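Local atomic coordinates of hypothetical protein yfcE (Escherichia coli, PDB entry 1SU1), a protein that is of unknown function but belongs to the calcineurin-like phosphoesterase superfamily and carries two zinc ions in a site formed by aspartate, histidine and asparagine side chains. Residues V91-R95 and P110-Q116; P155-Q159 and I201-A205; H165-G169 and V189-I193. All coordinates share one frame; numbering follows the deposited sequence.

Contact 1. Residues V91-R95 and P110-Q116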
# COMPACT_ATOMS: atom_id res chain seq x y z
N VAL A 91 -5.17 -22.81 -4.88
CA VAL A 91 -4.13 -21.87 -5.29
C VAL A 91 -3.58 -21.04 -4.13
O VAL A 91 -4.32 -20.61 -3.24
CB VAL A 91 -4.66 -20.88 -6.36
CG1 VAL A 91 -3.57 -19.87 -6.71
CG2 VAL A 91 -5.09 -21.64 -7.61
N ILE A 92 -2.26 -20.84 -4.16
CA ILE A 92 -1.52 -20.03 -3.20
C ILE A 92 -0.75 -19.07 -4.12
O ILE A 92 0.13 -19.51 -4.86
CB ILE A 92 -0.47 -20.86 -2.40
CG1 ILE A 92 -1.16 -21.95 -1.57
CG2 ILE A 92 0.34 -19.93 -1.50
CD1 ILE A 92 -2.11 -21.44 -0.52
N ALA A 93 -1.07 -17.78 -4.08
CA ALA A 93 -0.40 -16.82 -4.96
C ALA A 93 0.22 -15.61 -4.25
O ALA A 93 -0.07 -15.34 -3.09
CB ALA A 93 -1.39 -16.34 -6.02
N VAL A 94 1.09 -14.90 -4.96
CA VAL A 94 1.73 -13.68 -4.46
C VAL A 94 1.66 -12.63 -5.57
O VAL A 94 1.74 -12.97 -6.76
CB VAL A 94 3.21 -13.89 -4.03
CG1 VAL A 94 3.26 -14.72 -2.75
CG2 VAL A 94 4.00 -14.56 -5.15
N ARG A 95 1.51 -11.37 -5.16
CA ARG A 95 1.37 -10.24 -6.07
C ARG A 95 2.55 -9.91 -6.98
O ARG A 95 3.69 -9.79 -6.51
CB ARG A 95 1.00 -8.98 -5.26
CG ARG A 95 0.43 -7.84 -6.09
CD ARG A 95 0.10 -6.62 -5.24
NE ARG A 95 1.29 -5.85 -4.86
CZ ARG A 95 1.77 -5.76 -3.61
NH1 ARG A 95 1.16 -6.39 -2.62
NH2 ARG A 95 2.84 -5.03 -3.36
N PRO A 110 -6.94 -15.34 -3.19
CA PRO A 110 -6.13 -14.19 -2.77
C PRO A 110 -4.84 -13.99 -3.56
O PRO A 110 -3.98 -14.87 -3.56
CB PRO A 110 -5.83 -14.48 -1.29
CG PRO A 110 -6.91 -15.45 -0.88
CD PRO A 110 -7.06 -16.32 -2.09
N ILE A 111 -4.68 -12.84 -4.20
CA ILE A 111 -3.47 -12.56 -4.96
C ILE A 111 -2.72 -11.28 -4.53
O ILE A 111 -1.71 -10.93 -5.14
CB ILE A 111 -3.77 -12.42 -6.47
CG1 ILE A 111 -4.76 -11.27 -6.68
CG2 ILE A 111 -4.37 -13.73 -7.01
CD1 ILE A 111 -4.74 -10.71 -8.08
N THR A 112 -3.20 -10.60 -3.49
CA THR A 112 -2.57 -9.35 -3.05
C THR A 112 -1.35 -9.45 -2.12
O THR A 112 -0.55 -8.51 -2.06
CB THR A 112 -3.60 -8.39 -2.39
OG1 THR A 112 -4.28 -9.05 -1.32
CG2 THR A 112 -4.63 -7.94 -3.43
N ALA A 113 -1.20 -10.56 -1.41
CA ALA A 113 -0.05 -10.72 -0.52
C ALA A 113 1.27 -10.58 -1.27
O ALA A 113 1.46 -11.19 -2.32
CB ALA A 113 -0.12 -12.08 0.18
N PRO A 114 2.22 -9.77 -0.74
CA PRO A 114 3.52 -9.56 -1.38
C PRO A 114 4.50 -10.73 -1.22
O PRO A 114 5.48 -10.83 -1.96
CB PRO A 114 4.01 -8.27 -0.73
CG PRO A 114 3.51 -8.40 0.67
CD PRO A 114 2.09 -8.93 0.47
N TRP A 115 4.25 -11.57 -0.22
CA TRP A 115 5.07 -12.75 0.05
C TRP A 115 4.31 -13.70 0.97
O TRP A 115 3.34 -13.30 1.60
CB TRP A 115 6.42 -12.36 0.68
CG TRP A 115 6.34 -11.30 1.75
CD1 TRP A 115 5.86 -11.44 3.03
CD2 TRP A 115 6.67 -9.92 1.60
NE1 TRP A 115 5.86 -10.23 3.68
CE2 TRP A 115 6.36 -9.28 2.83
CE3 TRP A 115 7.21 -9.15 0.55
CZ2 TRP A 115 6.54 -7.90 3.03
CZ3 TRP A 115 7.40 -7.78 0.75
CH2 TRP A 115 7.07 -7.17 1.99
N GLN A 116 4.74 -14.96 0.99
CA GLN A 116 4.13 -15.98 1.84
C GLN A 116 5.22 -17.02 2.10
O GLN A 116 6.31 -16.94 1.52
CB GLN A 116 2.89 -16.60 1.18
CG GLN A 116 1.79 -15.56 0.90
CD GLN A 116 0.40 -16.15 0.71
OE1 GLN A 116 -0.17 -16.73 1.62
NE2 GLN A 116 -0.15 -15.98 -0.49
O HOH W 1 -2.91 -16.99 -1.84
O HOH W 2 -1.90 -13.38 -2.37
O HOH W 3 5.51 -10.23 -4.76
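At the end of strand 91-93, where the chain heads for the zinc ligand Asn97, Arg95 is gripped from backbone and side chain by the loop leading into strand 115-119. Its amide N lies 2.8 Å from Ala113 O in a nearly straight bond, the N-H...O angle being 169°. A bend at chi3 (76°) in an otherwise extended chain brings the guanidinium round, and its NH1, 2.8 Å from Thr112 O, meets that oxygen edge-on, close to the guanidinium plane. NE of the same group forms a salt bridge with Glu101 of the third subunit. Strands 91-93 and 115-119 are, within the chain, the outermost strands of two different sheets of the metallophosphoesterase sandwich, and the contact joins them along these margins largely through loop atoms and water. Gln116 NE2 gives Ala93 O a weak bond at 2.7 Å, while its OE1 is held by Gln117 of the second subunit. One water links Ala93 N, Pro110 O and Gln116 NE2, and another links Ala93 O and Ala113 N and, weakly, Pro110 O, so water rather than strand pairing bridges the segments. Ala93 CB packs 4.1 Å from Ile111 CG2, and Val94 CG1 sits 3.9 Å from Trp115 CA.

Contact 2. Residues P155-Q159 and I201-A205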
# COMPACT_ATOMS: atom_id res chain seq x y z
N PRO A 155 14.81 -18.88 -15.89
CA PRO A 155 14.83 -20.01 -14.95
C PRO A 155 16.13 -20.12 -14.16
O PRO A 155 17.22 -19.90 -14.70
CB PRO A 155 14.62 -21.21 -15.86
CG PRO A 155 15.42 -20.82 -17.07
CD PRO A 155 15.01 -19.36 -17.27
N VAL A 156 16.02 -20.45 -12.88
CA VAL A 156 17.19 -20.59 -12.04
C VAL A 156 16.94 -21.70 -11.03
O VAL A 156 15.82 -21.90 -10.58
CB VAL A 156 17.52 -19.26 -11.28
CG1 VAL A 156 18.70 -19.46 -10.35
CG2 VAL A 156 17.82 -18.15 -12.28
N ALA A 157 18.00 -22.43 -10.69
CA ALA A 157 17.91 -23.50 -9.70
C ALA A 157 19.35 -23.75 -9.29
O ALA A 157 20.07 -24.51 -9.94
CB ALA A 157 17.29 -24.76 -10.32
N GLU A 158 19.77 -23.10 -8.21
CA GLU A 158 21.14 -23.25 -7.76
C GLU A 158 21.37 -22.65 -6.39
O GLU A 158 20.57 -21.87 -5.89
CB GLU A 158 22.09 -22.57 -8.76
CG GLU A 158 21.90 -21.06 -8.82
CD GLU A 158 22.84 -20.39 -9.81
OE1 GLU A 158 24.04 -20.73 -9.82
OE2 GLU A 158 22.38 -19.51 -10.57
N GLN A 159 22.49 -23.02 -5.78
CA GLN A 159 22.86 -22.49 -4.49
C GLN A 159 23.70 -21.26 -4.78
O GLN A 159 24.67 -21.33 -5.53
CB GLN A 159 23.69 -23.50 -3.71
CG GLN A 159 23.97 -23.07 -2.29
CD GLN A 159 25.12 -23.84 -1.68
OE1 GLN A 159 26.28 -23.64 -2.05
NE2 GLN A 159 24.80 -24.73 -0.75
N ILE A 201 14.92 -28.53 -17.24
CA ILE A 201 15.73 -27.39 -17.66
C ILE A 201 16.80 -27.08 -16.60
O ILE A 201 17.92 -26.67 -16.92
CB ILE A 201 14.84 -26.15 -17.87
CG1 ILE A 201 13.90 -26.39 -19.04
CG2 ILE A 201 15.71 -24.91 -18.11
CD1 ILE A 201 12.86 -25.31 -19.24
N ALA A 202 16.45 -27.30 -15.34
CA ALA A 202 17.37 -27.04 -14.22
C ALA A 202 16.77 -27.60 -12.95
O ALA A 202 15.55 -27.68 -12.81
CB ALA A 202 17.58 -25.54 -14.07
N GLN A 203 17.62 -28.03 -12.02
CA GLN A 203 17.12 -28.56 -10.76
C GLN A 203 18.19 -28.47 -9.67
O GLN A 203 19.40 -28.47 -9.96
CB GLN A 203 16.64 -30.01 -10.94
CG GLN A 203 17.67 -30.97 -11.51
CD GLN A 203 17.14 -32.39 -11.75
OE1 GLN A 203 17.90 -33.29 -12.11
NE2 GLN A 203 15.84 -32.61 -11.54
N VAL A 204 17.75 -28.39 -8.42
CA VAL A 204 18.69 -28.30 -7.31
C VAL A 204 18.14 -29.06 -6.12
O VAL A 204 16.93 -29.06 -5.88
CB VAL A 204 18.96 -26.80 -6.93
CG1 VAL A 204 17.67 -26.14 -6.45
CG2 VAL A 204 20.04 -26.71 -5.86
N ALA A 205 19.02 -29.74 -5.41
CA ALA A 205 18.61 -30.48 -4.22
C ALA A 205 18.92 -29.56 -3.04
O ALA A 205 20.03 -29.05 -2.91
CB ALA A 205 19.41 -31.77 -4.09
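Ala202 O accepts a hydrogen bond from the backbone N of Val192 at 2.7 Å, a bond within its own sheet, while the Ala202 methyl CB lies 3.8 Å from Ala157 CB across the contact. No hydrogen bond crosses between 155-159 and 201-205. The methyl of Ala157 sits between that of Ala202 and Val204 CG1, 4.1 Å from the latter, and 3.7 Å from Gln203 N. Strands 156-159 and 202-205 run in roughly the same direction, 31° apart, and are, within the chain, outermost strands of the two sheets of the phosphoesterase sandwich. A classic beta bulge sets Ile201 and Ala202 together opposite Val192, at the bend in strand 200-205. Val204 places CG1 between its backbone N and carbonyl carbon (chi1 63°), which lays its methyls along the backbone of Ala157 and Glu158, CG2 being 4.1 Å from Glu158 CA; Val204 CB is 3.9 Å from Ala157 C. Val204 also touches Phe164, on the strand beside 156-160. Near the bulge the Pro155 ring meets Ile201 through CG and CG2, 4.2 Å apart, and both residues rest on Val192. Gln203 leaves its backbone away from 155-159, and its NE2 is hydrogen-bonded to Ser191 OG.

Contact 3. Residues H165-G169 and V189-I193; sequences HFNPG and VLSVI
The ring of Phe166 lies across Leu190, which covers one of its faces. Leu190 CB stands 3.9 Å from the ring centroid and 18° off the normal, a CH-pi contact displaced toward the rim, and the two side chains run at a slant to one another. With CG anti to the backbone N (chi1 180°), Phe166 stretches its ring across to the 189-193 strand. The two methyls of Leu190 extend the cover: CD1 meets CB and CG of the phenylalanine, and CD2 lies 3.9 Å from Phe166 CE2. At the far end the ring presents its edge, with CZ 3.6 Å from Ser191 O, which sits close to the ring plane. Val192 runs past the ring in the opposite sense, its CG2 touching Phe166 CE1 obliquely at 3.7 Å. That methyl also meets Asn167 O, at 3.6 Å, and the other, CG1, lies 3.7 Å from Pro168 O. Nearby, Asn167 OD1 accepts a bond from the amide of Gly169 in an Asx turn, 2.8 Å from Gly169 N, and ND2 makes a weak bond to Gly150 O, next to the zinc ligand His151. The strands themselves share no hydrogen bond and lie 34° apart in direction. Packing of this kind, between facing strands of two sheets with no hydrogen bond between them, is characteristic of the interior of the beta sandwich of calcineurin-like phosphoesterases.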
# COMPACT_ATOMS: atom_id res chain seq x y z
N HIS A 165 18.49 -20.26 -4.69
CA HIS A 165 17.63 -19.41 -5.53
C HIS A 165 16.86 -20.35 -6.46
O HIS A 165 17.44 -21.29 -7.03
CB HIS A 165 18.45 -18.43 -6.38
CG HIS A 165 19.09 -17.33 -5.61
ND1 HIS A 165 19.53 -16.17 -6.21
CD2 HIS A 165 19.39 -17.21 -4.30
CE1 HIS A 165 20.09 -15.39 -5.30
NE2 HIS A 165 20.02 -16.00 -4.13
N PHE A 166 15.56 -20.09 -6.63
CA PHE A 166 14.73 -20.90 -7.51
C PHE A 166 13.72 -20.02 -8.25
O PHE A 166 12.94 -19.31 -7.61
CB PHE A 166 14.00 -22.00 -6.73
CG PHE A 166 13.12 -22.87 -7.59
CD1 PHE A 166 13.67 -23.71 -8.57
CD2 PHE A 166 11.74 -22.83 -7.46
CE1 PHE A 166 12.86 -24.50 -9.39
CE2 PHE A 166 10.91 -23.61 -8.27
CZ PHE A 166 11.47 -24.45 -9.24
N ASN A 167 13.75 -20.08 -9.58
CA ASN A 167 12.86 -19.32 -10.46
C ASN A 167 12.36 -20.25 -11.57
O ASN A 167 13.16 -20.70 -12.39
CB ASN A 167 13.62 -18.13 -11.06
CG ASN A 167 12.72 -17.20 -11.87
OD1 ASN A 167 11.66 -17.61 -12.38
ND2 ASN A 167 13.16 -15.94 -12.01
N PRO A 168 11.04 -20.53 -11.62
CA PRO A 168 10.34 -21.40 -12.60
C PRO A 168 10.38 -20.86 -14.01
O PRO A 168 10.06 -21.57 -14.96
CB PRO A 168 8.89 -21.43 -12.12
CG PRO A 168 8.99 -21.20 -10.69
CD PRO A 168 10.15 -20.21 -10.49
N GLY A 169 10.78 -19.61 -14.14
CA GLY A 169 10.81 -18.98 -15.45
C GLY A 169 9.37 -18.63 -15.77
O GLY A 169 8.49 -18.79 -14.91
N VAL A 189 13.74 -31.68 -3.71
CA VAL A 189 14.35 -31.19 -4.95
C VAL A 189 13.44 -30.20 -5.65
O VAL A 189 12.23 -30.40 -5.70
CB VAL A 189 14.69 -32.36 -5.94
CG1 VAL A 189 15.29 -31.79 -7.22
CG2 VAL A 189 15.67 -33.34 -5.29
N LEU A 190 14.03 -29.13 -6.17
CA LEU A 190 13.27 -28.12 -6.89
C LEU A 190 13.68 -28.19 -8.36
O LEU A 190 14.86 -28.09 -8.68
CB LEU A 190 13.58 -26.72 -6.34
CG LEU A 190 12.91 -26.33 -5.02
CD1 LEU A 190 13.63 -25.13 -4.42
CD2 LEU A 190 11.44 -26.01 -5.27
N SER A 191 12.70 -28.35 -9.25
CA SER A 191 13.00 -28.47 -10.68
C SER A 191 12.27 -27.51 -11.60
O SER A 191 11.07 -27.26 -11.43
CB SER A 191 12.68 -29.90 -11.16
OG SER A 191 13.36 -30.89 -10.40
N VAL A 192 12.99 -27.00 -12.60
CA VAL A 192 12.40 -26.14 -13.62
C VAL A 192 12.14 -27.12 -14.78
O VAL A 192 13.07 -27.80 -15.25
CB VAL A 192 13.38 -25.06 -14.09
CG1 VAL A 192 12.70 -24.16 -15.12
CG2 VAL A 192 13.86 -24.22 -12.90
N ILE A 193 10.90 -27.20 -15.24
CA ILE A 193 10.50 -28.14 -16.29
C ILE A 193 9.86 -27.49 -17.51
O ILE A 193 8.97 -26.64 -17.38
CB ILE A 193 9.47 -29.13 -15.72
CG1 ILE A 193 10.02 -29.73 -14.41
CG2 ILE A 193 9.15 -30.20 -16.75
CD1 ILE A 193 8.97 -30.49 -13.60

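How the contacts relate
From the N terminus, contact 1 comes first: 110-116 returns to 91-95 after a short excursion that includes helix 101-106, and this loop is complete before the others open. Contact 2 then spans a longer stretch, from 155-159 to 201-205, and contact 3, from 165-169 to 189-193, begins and ends within it. Strands 156-160 and 163-167 are neighbours in one sheet, 189-194 and 200-205 in the other, so contacts 2 and 3 are neighbouring parts of one interface between the two sheets, their centres about 5 Å apart. Contact 1 joins the same two sheets at their other margins, across the chain's centre, its centre about 18 Å from that of contact 3.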